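Local structure of aminotransferase class-III (Sphaerobacter thermophilus DSM 20745, 6K8H) at residues L111-Q119 with Y264-P275. The protein belongs to the class-III aminotransferase family, is also named an omega-transaminase, and has the fold of the PLP-dependent aminotransferases. Residues are numbered along the deposited sequence; the frame is centred on the assembly and turned at random.
Sequences LTERVPSLQ and YGGMQSVLGVTP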
loop_
_atom_site.group_PDB
_atom_site.type_symbol
_atom_site.label_atom_id
_atom_site.label_comp_id
_atom_site.label_asym_id
_atom_site.label_seq_id
_atom_site.Cartn_x
_atom_site.Cartn_y
_atom_site.Cartn_z
ATOM N N LEU B 111 2.527 4.905 -19.660
ATOM C CA LEU B 111 3.598 5.469 -18.834
ATOM C C LEU B 111 4.958 5.346 -19.515
ATOM O O LEU B 111 5.758 6.288 -19.488
ATOM C CB LEU B 111 3.646 4.791 -17.458
ATOM C CG LEU B 111 2.506 5.152 -16.491
ATOM C CD1 LEU B 111 2.626 4.349 -15.189
ATOM C CD2 LEU B 111 2.488 6.638 -16.207
ATOM N N THR B 112 5.260 4.188 -20.108
ATOM C CA THR B 112 6.567 4.055 -20.746
ATOM C C THR B 112 6.652 4.891 -22.018
ATOM O O THR B 112 7.744 5.350 -22.375
ATOM C CB THR B 112 6.904 2.581 -21.050
ATOM O OG1 THR B 112 5.864 1.985 -21.830
ATOM C CG2 THR B 112 7.099 1.783 -19.765
ATOM N N GLU B 113 5.526 5.131 -22.701
ATOM C CA GLU B 113 5.576 5.988 -23.882
ATOM C C GLU B 113 5.867 7.432 -23.497
ATOM O O GLU B 113 6.594 8.136 -24.210
ATOM C CB GLU B 113 4.260 5.908 -24.663
ATOM C CG GLU B 113 4.200 4.774 -25.686
ATOM C CD GLU B 113 2.778 4.250 -25.940
ATOM O OE1 GLU B 113 1.799 5.037 -25.834
ATOM O OE2 GLU B 113 2.648 3.041 -26.254
ATOM N N ARG B 114 5.342 7.878 -22.353
ATOM C CA ARG B 114 5.443 9.296 -22.007
ATOM C C ARG B 114 6.765 9.665 -21.329
ATOM O O ARG B 114 7.286 10.758 -21.571
ATOM C CB ARG B 114 4.289 9.693 -21.096
ATOM C CG ARG B 114 2.948 9.688 -21.782
ATOM C CD ARG B 114 1.931 10.462 -20.972
ATOM N NE ARG B 114 0.643 10.466 -21.639
ATOM C CZ ARG B 114 -0.393 11.190 -21.243
ATOM N NH1 ARG B 114 -0.280 11.956 -20.163
ATOM N NH2 ARG B 114 -1.533 11.137 -21.929
ATOM N N VAL B 115 7.293 8.816 -20.457
ATOM C CA VAL B 115 8.481 9.138 -19.651
ATOM C C VAL B 115 9.671 8.439 -20.225
ATOM O O VAL B 115 9.721 7.184 -20.245
ATOM C CB VAL B 115 8.285 8.754 -18.174
ATOM C CG1 VAL B 115 9.489 9.222 -17.359
ATOM C CG2 VAL B 115 6.977 9.309 -17.598
ATOM N N PRO B 116 10.720 9.148 -20.674
ATOM C CA PRO B 116 11.837 8.488 -21.369
ATOM C C PRO B 116 12.558 7.429 -20.542
ATOM O O PRO B 116 12.824 6.337 -21.058
ATOM C CB PRO B 116 12.766 9.660 -21.710
ATOM C CG PRO B 116 11.817 10.840 -21.855
ATOM C CD PRO B 116 10.776 10.622 -20.776
ATOM N N SER B 117 12.869 7.712 -19.272
ATOM C CA SER B 117 13.561 6.748 -18.417
ATOM C C SER B 117 12.758 5.477 -18.181
ATOM O O SER B 117 13.336 4.469 -17.761
ATOM C CB SER B 117 13.917 7.386 -17.064
ATOM O OG SER B 117 12.806 7.357 -16.178
ATOM N N LEU B 118 11.442 5.513 -18.362
ATOM C CA LEU B 118 10.623 4.338 -18.071
ATOM C C LEU B 118 10.648 3.398 -19.268
ATOM O O LEU B 118 9.978 3.632 -20.279
ATOM C CB LEU B 118 9.194 4.737 -17.723
ATOM C CG LEU B 118 9.010 5.629 -16.496
ATOM C CD1 LEU B 118 7.532 5.905 -16.250
ATOM C CD2 LEU B 118 9.668 4.997 -15.286
ATOM N N GLN B 119 11.424 2.323 -19.144
ATOM C CA GLN B 119 11.400 1.224 -20.098
ATOM C C GLN B 119 10.448 0.123 -19.652
ATOM O O GLN B 119 9.743 -0.458 -20.486
ATOM C CB GLN B 119 12.810 0.641 -20.270
ATOM C CG GLN B 119 13.900 1.670 -20.521
ATOM C CD GLN B 119 15.204 1.027 -20.960
ATOM O OE1 GLN B 119 15.739 0.141 -20.283
ATOM N NE2 GLN B 119 15.713 1.458 -22.114
ATOM N N TYR B 264 4.372 16.484 -19.235
ATOM C CA TYR B 264 3.991 15.262 -19.948
ATOM C C TYR B 264 4.953 14.115 -19.647
ATOM O O TYR B 264 4.529 12.963 -19.478
ATOM C CB TYR B 264 3.934 15.543 -21.454
ATOM C CG TYR B 264 3.197 14.495 -22.291
ATOM C CD1 TYR B 264 1.811 14.433 -22.293
ATOM C CD2 TYR B 264 3.890 13.596 -23.087
ATOM C CE1 TYR B 264 1.129 13.503 -23.052
ATOM C CE2 TYR B 264 3.217 12.655 -23.861
ATOM C CZ TYR B 264 1.837 12.609 -23.833
ATOM O OH TYR B 264 1.153 11.678 -24.595
ATOM N N GLY B 265 6.245 14.422 -19.519
ATOM C CA GLY B 265 7.262 13.432 -19.214
ATOM C C GLY B 265 7.856 13.547 -17.820
ATOM O O GLY B 265 8.981 13.099 -17.582
ATOM N N GLY B 266 7.133 14.166 -16.893
ATOM C CA GLY B 266 7.589 14.268 -15.526
ATOM C C GLY B 266 8.588 15.392 -15.288
ATOM O O GLY B 266 9.114 16.045 -16.206
ATOM N N MET B 267 8.846 15.621 -13.999
ATOM C CA MET B 267 9.822 16.636 -13.623
ATOM C C MET B 267 11.213 16.248 -14.091
ATOM O O MET B 267 12.017 17.124 -14.422
ATOM C CB MET B 267 9.818 16.860 -12.111
ATOM C CG MET B 267 10.515 18.138 -11.692
ATOM S SD MET B 267 9.763 19.562 -12.509
ATOM C CE MET B 267 10.660 20.922 -11.776
ATOM N N GLN B 268 11.509 14.946 -14.158
ATOM C CA GLN B 268 12.793 14.525 -14.716
ATOM C C GLN B 268 12.967 15.029 -16.145
ATOM O O GLN B 268 14.072 15.406 -16.548
ATOM C CB GLN B 268 12.922 13.003 -14.675
ATOM C CG GLN B 268 11.838 12.255 -15.424
ATOM C CD GLN B 268 11.899 10.759 -15.153
ATOM O OE1 GLN B 268 12.484 10.011 -15.920
ATOM N NE2 GLN B 268 11.329 10.330 -14.030
ATOM N N SER B 269 11.885 15.060 -16.924
ATOM C CA SER B 269 11.993 15.604 -18.275
ATOM C C SER B 269 12.190 17.109 -18.232
ATOM O O SER B 269 12.936 17.668 -19.047
ATOM C CB SER B 269 10.766 15.239 -19.107
ATOM O OG SER B 269 10.852 13.874 -19.501
ATOM N N VAL B 270 11.522 17.788 -17.296
ATOM C CA VAL B 270 11.753 19.230 -17.169
ATOM C C VAL B 270 13.225 19.519 -16.853
ATOM O O VAL B 270 13.843 20.415 -17.442
ATOM C CB VAL B 270 10.820 19.841 -16.111
ATOM C CG1 VAL B 270 11.224 21.278 -15.847
ATOM C CG2 VAL B 270 9.397 19.798 -16.590
ATOM N N LEU B 271 13.800 18.786 -15.902
ATOM C CA LEU B 271 15.151 19.058 -15.418
ATOM C C LEU B 271 16.233 18.362 -16.229
ATOM O O LEU B 271 17.419 18.608 -15.983
ATOM C CB LEU B 271 15.284 18.658 -13.937
ATOM C CG LEU B 271 14.317 19.359 -12.972
ATOM C CD1 LEU B 271 14.443 18.788 -11.567
ATOM C CD2 LEU B 271 14.538 20.866 -12.954
ATOM N N GLY B 272 15.859 17.507 -17.179
ATOM C CA GLY B 272 16.822 16.927 -18.099
ATOM C C GLY B 272 17.776 15.918 -17.497
ATOM O O GLY B 272 18.948 15.883 -17.883
ATOM N N VAL B 273 17.310 15.091 -16.564
ATOM C CA VAL B 273 18.153 14.085 -15.929
ATOM C C VAL B 273 17.416 12.750 -15.931
ATOM O O VAL B 273 16.226 12.696 -15.607
ATOM C CB VAL B 273 18.546 14.497 -14.496
ATOM C CG1 VAL B 273 19.274 13.367 -13.792
ATOM C CG2 VAL B 273 19.424 15.756 -14.526
ATOM N N THR B 274 18.129 11.674 -16.295
ATOM C CA THR B 274 17.538 10.352 -16.459
ATOM C C THR B 274 17.854 9.505 -15.235
ATOM O O THR B 274 18.992 9.023 -15.106
ATOM C CB THR B 274 18.086 9.671 -17.717
ATOM O OG1 THR B 274 17.969 10.552 -18.845
ATOM C CG2 THR B 274 17.343 8.370 -17.995
ATOM N N PRO B 275 16.906 9.272 -14.335
ATOM C CA PRO B 275 17.180 8.407 -13.185
ATOM C C PRO B 275 17.200 6.947 -13.622
ATOM O O PRO B 275 16.797 6.592 -14.732
ATOM C CB PRO B 275 16.017 8.685 -12.225
ATOM C CG PRO B 275 14.891 9.163 -13.129
ATOM C CD PRO B 275 15.553 9.857 -14.298
HETATM O O HOH W 1 1.930 12.309 -18.493
HETATM O O HOH W 2 12.960 10.569 -18.331
#
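Val115, where the chain leaves helix 102-114 and enters a type I turn to Leu118, comes within 4.5 Å of Gly265, CA to CA, and Ser117, third residue of that turn, lies next to Thr274. Arg114 lies across the Tyr264 ring: its CD makes a CH-pi contact over the face, 3.8 Å from the ring centroid, and the guanidinium follows nearly flat, the two planes 23° apart. The chain, extended from CG to NE, runs over the ring face and brings the guanidinium centre over Tyr264 CE1. A water at the guanidinium edge accepts from Arg114 NH1 and donates to Tyr264 O, fastening the arginine to the tyrosine backbone as well. At the other end Ser117 OG donates to Gln268 OE1 at 2.7 Å, in the carbonyl plane on a lone pair. A second water accepts from Ser117 N and donates to the same oxygen, while Val115 CG1 packs 3.4 Å from it. Pro116 CD rests on Ser269 OG, which donates a hydrogen bond to Gly265 O, and Ser117 CB meets Thr274 CG2 at 3.7 Å. Gln268 NE2 is hydrogen-bonded to Glu256 OE2 and Thr278 OG1, satisfying both ends of the buried amide. The contact joins the end of helix 102-114 and its turn to helix 266-271 and its flanking loops, beside the seven-stranded sheet of the large domain of fold-type I PLP enzymes; helix 337-361 packs against Tyr264.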